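Local coordinates for protein dihydropteroate synthase (Clostridioides difficile, PDB 6PZ2) that catalyses, as a dihydropteroate synthase, the joining of p-aminobenzoate to a pterin pyrophosphate, a step of bacterial folate synthesis, at residues A[16-25]-A[37-45]; A[186-196]-A[208-219]. One frame throughout, in Å; residues are numbered along the deposited sequence.

In the fold
The Pterin binding enzyme family has a TIM-barrel fold, and the chain enters it through strand 13-19. Contact 1 closes first: after a loop and the start of helix 33-46, residues 37-45 fold back over residues 16-25, joining the first strand to the helix that leads on to strand 51-55. The intervening beta-alpha units carry the chain round the barrel before contact 2 opens. There helix 186-195 meets strand 207-208 and the loop and short helix 214-217 that follow it. The two closures lie in series, neither nested nor crossed. The centres of contacts 1 and 2 are about 24 Å apart, their nearest atoms about 5 Å. Contact 1 borders a sulfate site and contact 2 the pteroic acid.

Contact 1 (A[16-25]-A[37-45]); sequences GILNVTPDSF and AIQHAKDMV. With SO4 (sulfate ion), chain B.
Gly16 faces Met44 and Leu18 faces Ala41 where strand 16-19 runs antiparallel (178°) to helix 37-45, their axes 9.2 Å apart; Val20, just after the strand, comes opposite Ala37. These are the first strand and helix of the beta-alpha-beta unit 13-19, 33-46, 51-55, one beta-alpha repeat of the TIM barrel. Leu18 has the most surface covered by the helix. Its CG lies anti to the backbone N (chi1 -176°), a turn that carries both methyls to the helix: CD1 lies 3.6 Å from Ala37 O and also touches His40 CD2, while CD2 meets Ala41 CB. The small alanines let the backbones come close. Ala37 CB also packs 3.9 Å from Val20 CG1 and lies at the edge of the Phe25 ring, near CZ.

At the other end, Gly16 has no side chain, and the sulfur of Met44 rests directly on the strand, with SD 3.8 Å from Gly16 CA. A bend at chi3 (-69°) brings Met44 CE beside Ile17 O and over the centre of the His40 ring, 4.2 Å above its plane. Asn19 points away from the helix, and its ND2 gives a weak hydrogen bond to a sulfate also held by Arg60, Arg247 and His249. That cluster is consistent with the anion site where this family receives the substrate's pyrophosphate. On the helix side, one water bridges the segments, donating a 2.6 Å hydrogen bond to Ile17 O and bonding to His40 NE2 at 3.0 Å.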
# COMPACT_ATOMS: atom_id res chain seq x y z
N GLY A 16 0.71 17.80 -1.05
CA GLY A 16 1.87 17.72 -1.92
C GLY A 16 3.04 18.57 -1.43
O GLY A 16 2.88 19.65 -0.93
N ILE A 17 4.25 18.11 -1.64
CA ILE A 17 5.40 18.80 -1.13
C ILE A 17 5.96 19.75 -2.20
O ILE A 17 6.21 19.32 -3.31
CB ILE A 17 6.44 17.76 -0.69
CG1 ILE A 17 5.89 16.92 0.46
CG2 ILE A 17 7.76 18.44 -0.35
CD1 ILE A 17 6.69 15.68 0.77
N LEU A 18 6.19 21.02 -1.85
CA LEU A 18 6.84 21.99 -2.74
C LEU A 18 8.00 22.64 -1.98
O LEU A 18 7.76 23.60 -1.23
CB LEU A 18 5.81 23.04 -3.19
CG LEU A 18 6.33 24.07 -4.20
CD1 LEU A 18 6.80 23.38 -5.46
CD2 LEU A 18 5.26 25.09 -4.55
N ASN A 19 9.22 22.14 -2.17
CA ASN A 19 10.43 22.73 -1.58
C ASN A 19 11.05 23.72 -2.58
O ASN A 19 11.20 23.40 -3.73
CB ASN A 19 11.49 21.68 -1.20
CG ASN A 19 11.05 20.83 -0.02
OD1 ASN A 19 10.64 21.36 1.02
ND2 ASN A 19 11.09 19.51 -0.17
N VAL A 20 11.42 24.91 -2.13
CA VAL A 20 11.91 25.92 -3.06
C VAL A 20 13.27 26.43 -2.58
O VAL A 20 13.64 27.54 -2.92
CB VAL A 20 10.91 27.08 -3.27
CG1 VAL A 20 9.62 26.59 -3.90
CG2 VAL A 20 10.61 27.83 -1.99
N THR A 21 13.98 25.60 -1.83
CA THR A 21 15.41 25.84 -1.63
C THR A 21 16.14 25.79 -2.97
O THR A 21 15.67 25.18 -3.95
CB THR A 21 16.06 24.79 -0.71
OG1 THR A 21 15.85 23.48 -1.24
CG2 THR A 21 15.48 24.81 0.69
N PRO A 22 17.34 26.39 -3.01
CA PRO A 22 18.18 26.37 -4.21
C PRO A 22 18.49 24.96 -4.76
O PRO A 22 18.30 24.75 -5.97
CB PRO A 22 19.48 27.08 -3.82
CG PRO A 22 19.09 27.98 -2.68
CD PRO A 22 17.85 27.36 -2.05
N ASP A 23 18.88 24.02 -3.89
CA ASP A 23 19.15 22.59 -4.26
C ASP A 23 17.89 21.97 -4.87
O ASP A 23 17.98 20.91 -5.47
CB ASP A 23 19.50 21.63 -3.11
CG ASP A 23 19.59 20.15 -3.52
OD1 ASP A 23 20.42 19.83 -4.42
OD2 ASP A 23 18.83 19.29 -2.97
N SER A 24 16.71 22.53 -4.66
CA SER A 24 15.51 21.89 -5.21
C SER A 24 15.45 22.11 -6.73
O SER A 24 14.64 21.50 -7.37
CB SER A 24 14.22 22.39 -4.60
OG SER A 24 14.24 22.38 -3.19
N PHE A 25 16.25 23.02 -7.30
CA PHE A 25 16.10 23.41 -8.73
C PHE A 25 17.32 22.91 -9.51
O PHE A 25 18.40 22.82 -8.91
CB PHE A 25 15.99 24.93 -8.87
CG PHE A 25 14.75 25.51 -8.23
CD1 PHE A 25 13.55 25.50 -8.90
CD2 PHE A 25 14.78 25.98 -6.93
CE1 PHE A 25 12.39 25.95 -8.29
CE2 PHE A 25 13.64 26.49 -6.34
CZ PHE A 25 12.44 26.47 -7.02
N ALA A 37 8.55 26.32 -9.96
CA ALA A 37 7.88 25.96 -8.72
C ALA A 37 6.36 25.99 -8.93
O ALA A 37 5.68 25.05 -8.50
CB ALA A 37 8.30 26.85 -7.58
N ILE A 38 5.85 27.00 -9.62
CA ILE A 38 4.39 27.13 -9.81
C ILE A 38 3.88 26.02 -10.74
O ILE A 38 2.74 25.54 -10.58
CB ILE A 38 4.04 28.53 -10.36
CG1 ILE A 38 4.46 29.64 -9.39
CG2 ILE A 38 2.56 28.66 -10.72
CD1 ILE A 38 3.72 29.62 -8.06
N GLN A 39 4.66 25.66 -11.75
CA GLN A 39 4.27 24.57 -12.66
C GLN A 39 4.18 23.26 -11.86
O GLN A 39 3.17 22.54 -11.96
CB GLN A 39 5.19 24.45 -13.88
CG GLN A 39 4.64 23.51 -14.97
CD GLN A 39 3.20 23.80 -15.32
OE1 GLN A 39 2.86 24.91 -15.71
NE2 GLN A 39 2.31 22.83 -15.13
N HIS A 40 5.17 23.03 -10.98
CA HIS A 40 5.15 21.86 -10.12
C HIS A 40 3.89 21.83 -9.26
O HIS A 40 3.27 20.76 -9.10
CB HIS A 40 6.44 21.73 -9.29
CG HIS A 40 6.54 20.43 -8.56
ND1 HIS A 40 5.96 19.27 -9.04
CD2 HIS A 40 7.13 20.10 -7.40
CE1 HIS A 40 6.19 18.28 -8.20
NE2 HIS A 40 6.91 18.77 -7.18
N ALA A 41 3.46 22.99 -8.74
CA ALA A 41 2.26 23.01 -7.92
C ALA A 41 1.01 22.76 -8.77
O ALA A 41 0.06 22.10 -8.33
CB ALA A 41 2.13 24.32 -7.20
N LYS A 42 0.99 23.33 -9.97
CA LYS A 42 -0.16 23.07 -10.87
C LYS A 42 -0.27 21.56 -11.17
O LYS A 42 -1.37 21.01 -11.12
CB LYS A 42 -0.03 23.86 -12.18
CG LYS A 42 -0.48 25.31 -12.07
CD LYS A 42 0.03 26.22 -13.17
CE LYS A 42 -0.77 27.50 -13.29
NZ LYS A 42 0.08 28.60 -13.81
N ASP A 43 0.87 20.92 -11.41
CA ASP A 43 0.93 19.47 -11.64
C ASP A 43 0.38 18.70 -10.44
O ASP A 43 -0.48 17.81 -10.63
CB ASP A 43 2.36 19.03 -11.96
CG ASP A 43 2.84 19.60 -13.28
OD1 ASP A 43 1.98 20.11 -14.06
OD2 ASP A 43 4.05 19.59 -13.50
N MET A 44 0.75 19.10 -9.21
CA MET A 44 0.32 18.32 -8.06
C MET A 44 -1.19 18.47 -7.87
O MET A 44 -1.88 17.52 -7.44
CB MET A 44 1.07 18.71 -6.79
CG MET A 44 2.52 18.26 -6.84
SD MET A 44 3.39 18.55 -5.28
CE MET A 44 3.45 20.33 -5.28
N VAL A 45 -1.69 19.66 -8.17
CA VAL A 45 -3.12 19.92 -8.03
C VAL A 45 -3.87 19.08 -9.06
O VAL A 45 -4.92 18.51 -8.73
CB VAL A 45 -3.45 21.42 -8.17
CG1 VAL A 45 -4.95 21.65 -8.37
CG2 VAL A 45 -2.96 22.19 -6.96
S SO4 B . 11.04 16.38 2.13
O1 SO4 B . 12.35 16.11 2.77
O2 SO4 B . 10.44 17.58 2.74
O3 SO4 B . 10.14 15.22 2.33
O4 SO4 B . 11.24 16.61 0.68
O HOH W 1 6.49 17.10 -4.69

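Contact 2 (A[186-196]-A[208-219]); sequences FEQNIEVLRRL and LGTSRKSVIGKV. With PT1 (pteroic acid), chain K; SO4 (sulfate ion), chain D.
Phe186 and Val215 bury the most surface here, Leu193 coming third; the first two meet at about a right angle near the start of helix 186-195. A chi1 of 175° sets Phe186 CG beside its carbonyl carbon and turns the ring across to the short helix 214-217. One face of the ring is covered by Ile190 CG1 of the same helix, the opposite face by the aliphatic stem of Lys218, whose CG is 4.1 Å above the plane. Two groups come to its edge: Val219 CG2, 3.9 Å from CZ, and Val215 O, 3.5 Å from CE1. Buried without a hydrogen-bond partner in the model, this oxygen may be partly compensated by the ring's weakly positive C-H edge. Val215 CG2 wedges in beside the ring, 3.6 Å from Asn189 CB; the amide of Asn189 bonds outside the contact, OD1 accepting from Gly181 N.

In TIM-barrel terms, a helix of the outer layer packs here on the next strand, 207-208, and on the loop leaving its C-terminal end. Leu193 joins these parts: its CD2 meets Leu208 CD1 methyl to methyl at 4.2 Å, and the methyl of Thr210 lies across from it. Ile190 and Val219 also pack on Ala263 of the second subunit.

On the far side of the loop, extended Lys213 runs along pteroic acid; its NZ has four acceptors, ligand O1 (2.7 Å) and N6, Gly209 O and Val180 O, so at least one N-H must be shared, perhaps by O1 and N6. Ser214 N donates to carboxylate O23 and Ser214 OG to O22, the latter at 2.8 Å.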
# COMPACT_ATOMS: atom_id res chain seq x y z
N PHE A 186 15.70 3.94 13.27
CA PHE A 186 14.97 3.00 12.42
C PHE A 186 13.90 2.26 13.23
O PHE A 186 12.71 2.30 12.91
CB PHE A 186 15.92 2.01 11.74
CG PHE A 186 15.18 0.96 10.95
CD1 PHE A 186 14.50 1.31 9.79
CD2 PHE A 186 15.05 -0.33 11.45
CE1 PHE A 186 13.77 0.36 9.09
CE2 PHE A 186 14.34 -1.27 10.73
CZ PHE A 186 13.69 -0.92 9.57
N GLU A 187 14.34 1.67 14.32
CA GLU A 187 13.47 0.83 15.11
C GLU A 187 12.34 1.65 15.73
O GLU A 187 11.23 1.15 15.94
CB GLU A 187 14.30 0.09 16.17
CG GLU A 187 14.88 -1.19 15.62
CD GLU A 187 16.16 -1.69 16.25
OE1 GLU A 187 16.63 -1.07 17.23
OE2 GLU A 187 16.70 -2.71 15.75
N GLN A 188 12.66 2.88 16.11
CA GLN A 188 11.67 3.71 16.76
C GLN A 188 10.65 4.16 15.70
O GLN A 188 9.46 4.23 15.98
CB GLN A 188 12.33 4.90 17.45
CG GLN A 188 13.22 4.49 18.61
CD GLN A 188 14.23 5.54 19.04
OE1 GLN A 188 14.69 6.36 18.25
NE2 GLN A 188 14.58 5.52 20.31
N ASN A 189 11.15 4.46 14.51
CA ASN A 189 10.26 4.87 13.42
C ASN A 189 9.28 3.74 13.09
O ASN A 189 8.05 3.97 12.94
CB ASN A 189 11.06 5.27 12.19
CG ASN A 189 11.68 6.65 12.31
OD1 ASN A 189 11.01 7.57 12.76
ND2 ASN A 189 12.94 6.78 11.94
N ILE A 190 9.83 2.52 13.00
CA ILE A 190 9.02 1.29 12.76
C ILE A 190 7.97 1.13 13.86
O ILE A 190 6.75 0.89 13.63
CB ILE A 190 9.95 0.06 12.63
CG1 ILE A 190 10.74 0.11 11.33
CG2 ILE A 190 9.20 -1.25 12.79
CD1 ILE A 190 9.90 0.15 10.09
N GLU A 191 8.42 1.32 15.08
CA GLU A 191 7.54 1.13 16.20
C GLU A 191 6.39 2.13 16.18
O GLU A 191 5.22 1.79 16.48
CB GLU A 191 8.32 1.27 17.50
CG GLU A 191 7.37 1.19 18.68
CD GLU A 191 7.96 0.88 20.04
OE1 GLU A 191 9.21 0.91 20.16
OE2 GLU A 191 7.15 0.67 20.97
N VAL A 192 6.72 3.39 15.90
CA VAL A 192 5.70 4.45 15.83
C VAL A 192 4.68 4.14 14.71
O VAL A 192 3.48 4.35 14.88
CB VAL A 192 6.39 5.81 15.63
CG1 VAL A 192 5.40 6.89 15.23
CG2 VAL A 192 7.18 6.24 16.86
N LEU A 193 5.14 3.71 13.55
CA LEU A 193 4.27 3.33 12.44
C LEU A 193 3.36 2.17 12.86
O LEU A 193 2.14 2.23 12.64
CB LEU A 193 5.13 2.96 11.23
CG LEU A 193 5.80 4.12 10.51
CD1 LEU A 193 6.74 3.62 9.43
CD2 LEU A 193 4.77 5.06 9.89
N ARG A 194 3.94 1.18 13.53
CA ARG A 194 3.19 0.00 14.01
C ARG A 194 2.11 0.45 15.00
O ARG A 194 1.01 -0.07 14.98
CB ARG A 194 4.18 -1.01 14.62
CG ARG A 194 3.68 -2.44 14.78
CD ARG A 194 4.57 -3.26 15.71
NE ARG A 194 6.00 -3.21 15.39
CZ ARG A 194 6.96 -2.85 16.23
NH1 ARG A 194 8.22 -2.84 15.83
NH2 ARG A 194 6.66 -2.52 17.48
N ARG A 195 2.41 1.42 15.87
CA ARG A 195 1.50 1.76 16.99
C ARG A 195 0.70 3.05 16.70
O ARG A 195 0.01 3.55 17.57
CB ARG A 195 2.32 1.86 18.28
CG ARG A 195 3.02 0.56 18.65
CD ARG A 195 3.94 0.70 19.86
NE ARG A 195 3.16 1.11 21.02
CZ ARG A 195 3.70 1.54 22.15
NH1 ARG A 195 5.02 1.51 22.26
NH2 ARG A 195 2.93 2.07 23.08
N LEU A 196 0.75 3.53 15.47
CA LEU A 196 0.27 4.85 15.12
C LEU A 196 -1.17 5.01 15.58
O LEU A 196 -1.54 6.12 15.95
CB LEU A 196 0.43 5.08 13.61
CG LEU A 196 0.19 6.50 13.11
CD1 LEU A 196 1.18 7.46 13.75
CD2 LEU A 196 0.32 6.56 11.60
N LEU A 208 0.64 12.40 8.43
CA LEU A 208 1.80 11.49 8.40
C LEU A 208 2.70 11.85 7.22
O LEU A 208 2.24 12.09 6.09
CB LEU A 208 1.32 10.03 8.30
CG LEU A 208 2.42 9.00 8.17
CD1 LEU A 208 3.23 8.97 9.46
CD2 LEU A 208 1.87 7.61 7.87
N GLY A 209 4.01 11.85 7.48
CA GLY A 209 4.94 11.99 6.39
C GLY A 209 6.09 11.00 6.47
O GLY A 209 6.84 11.01 7.44
N THR A 210 6.22 10.18 5.42
CA THR A 210 7.26 9.13 5.33
C THR A 210 7.97 9.19 3.97
O THR A 210 9.03 8.60 3.81
CB THR A 210 6.68 7.72 5.47
OG1 THR A 210 5.81 7.48 4.36
CG2 THR A 210 5.92 7.54 6.77
N SER A 211 7.36 9.90 3.03
CA SER A 211 7.73 9.85 1.64
C SER A 211 9.24 9.98 1.47
O SER A 211 9.84 10.96 1.87
CB SER A 211 7.00 10.91 0.86
OG SER A 211 7.29 10.79 -0.52
N ARG A 212 9.83 8.95 0.92
CA ARG A 212 11.24 8.85 0.50
C ARG A 212 12.20 8.83 1.69
O ARG A 212 13.39 8.85 1.45
CB ARG A 212 11.65 9.98 -0.44
CG ARG A 212 10.86 9.97 -1.74
CD ARG A 212 11.34 11.03 -2.71
NE ARG A 212 10.37 11.02 -3.78
CZ ARG A 212 10.39 11.88 -4.79
NH1 ARG A 212 11.35 12.78 -4.78
NH2 ARG A 212 9.48 11.84 -5.75
N LYS A 213 11.73 8.72 2.92
CA LYS A 213 12.63 8.86 4.05
C LYS A 213 13.51 7.62 4.21
O LYS A 213 13.25 6.56 3.64
CB LYS A 213 11.82 9.12 5.32
CG LYS A 213 11.12 10.47 5.30
CD LYS A 213 10.58 10.93 6.62
CE LYS A 213 9.74 12.17 6.44
NZ LYS A 213 9.13 12.59 7.72
N SER A 214 14.55 7.80 5.00
CA SER A 214 15.58 6.79 5.22
C SER A 214 15.00 5.59 5.97
O SER A 214 15.55 4.50 5.90
CB SER A 214 16.72 7.38 6.01
OG SER A 214 16.28 7.59 7.34
N VAL A 215 13.91 5.75 6.70
CA VAL A 215 13.27 4.58 7.32
C VAL A 215 12.78 3.59 6.25
O VAL A 215 12.81 2.37 6.45
CB VAL A 215 12.10 4.95 8.25
CG1 VAL A 215 10.96 5.66 7.52
CG2 VAL A 215 11.56 3.71 8.95
N ILE A 216 12.32 4.09 5.11
CA ILE A 216 11.94 3.25 4.02
C ILE A 216 13.19 2.74 3.31
O ILE A 216 13.30 1.56 2.99
CB ILE A 216 11.01 4.02 3.06
CG1 ILE A 216 9.76 4.46 3.81
CG2 ILE A 216 10.73 3.15 1.87
CD1 ILE A 216 8.84 5.30 2.96
N GLY A 217 14.17 3.61 3.13
CA GLY A 217 15.42 3.24 2.45
C GLY A 217 16.19 2.13 3.13
O GLY A 217 16.97 1.40 2.51
N LYS A 218 16.00 1.99 4.42
CA LYS A 218 16.69 0.94 5.12
C LYS A 218 16.05 -0.41 4.77
O LYS A 218 16.74 -1.40 4.82
CB LYS A 218 16.66 1.17 6.63
CG LYS A 218 17.82 0.55 7.39
CD LYS A 218 18.25 1.36 8.60
CE LYS A 218 18.47 2.84 8.34
NZ LYS A 218 19.19 3.49 9.47
N VAL A 219 14.76 -0.45 4.43
CA VAL A 219 14.09 -1.71 4.05
C VAL A 219 14.26 -1.90 2.54
O VAL A 219 14.44 -3.00 2.05
CB VAL A 219 12.61 -1.68 4.47
CG1 VAL A 219 11.82 -2.91 4.00
CG2 VAL A 219 12.47 -1.54 5.97
C2 PT1 K . 6.76 15.37 8.21
C3 PT1 K . 7.75 16.18 7.52
C5 PT1 K . 7.40 17.60 7.41
N6 PT1 K . 8.91 15.72 6.99
C7 PT1 K . 5.40 17.23 8.58
N9 PT1 K . 6.27 18.04 7.96
C10 PT1 K . 9.77 16.57 6.39
N11 PT1 K . 4.25 17.72 9.09
C12 PT1 K . 9.45 17.93 6.32
C21 PT1 K . 15.05 10.85 6.61
O22 PT1 K . 15.20 10.15 7.62
O1 PT1 K . 6.94 14.05 8.38
N4 PT1 K . 5.64 15.92 8.73
N8 PT1 K . 8.28 18.41 6.78
C13 PT1 K . 11.07 16.04 5.84
N14 PT1 K . 11.83 15.48 6.95
C15 PT1 K . 12.64 14.40 6.81
C16 PT1 K . 13.05 13.91 5.57
C17 PT1 K . 13.02 13.72 7.97
C18 PT1 K . 13.86 12.78 5.51
C19 PT1 K . 13.83 12.59 7.91
C20 PT1 K . 14.24 12.12 6.68
O23 PT1 K . 15.51 10.47 5.54
S SO4 D . 10.22 14.84 -7.99
O1 SO4 D . 10.77 13.48 -7.74
O2 SO4 D . 11.01 15.79 -7.16
O3 SO4 D . 8.78 15.01 -7.62
O4 SO4 D . 10.37 15.04 -9.45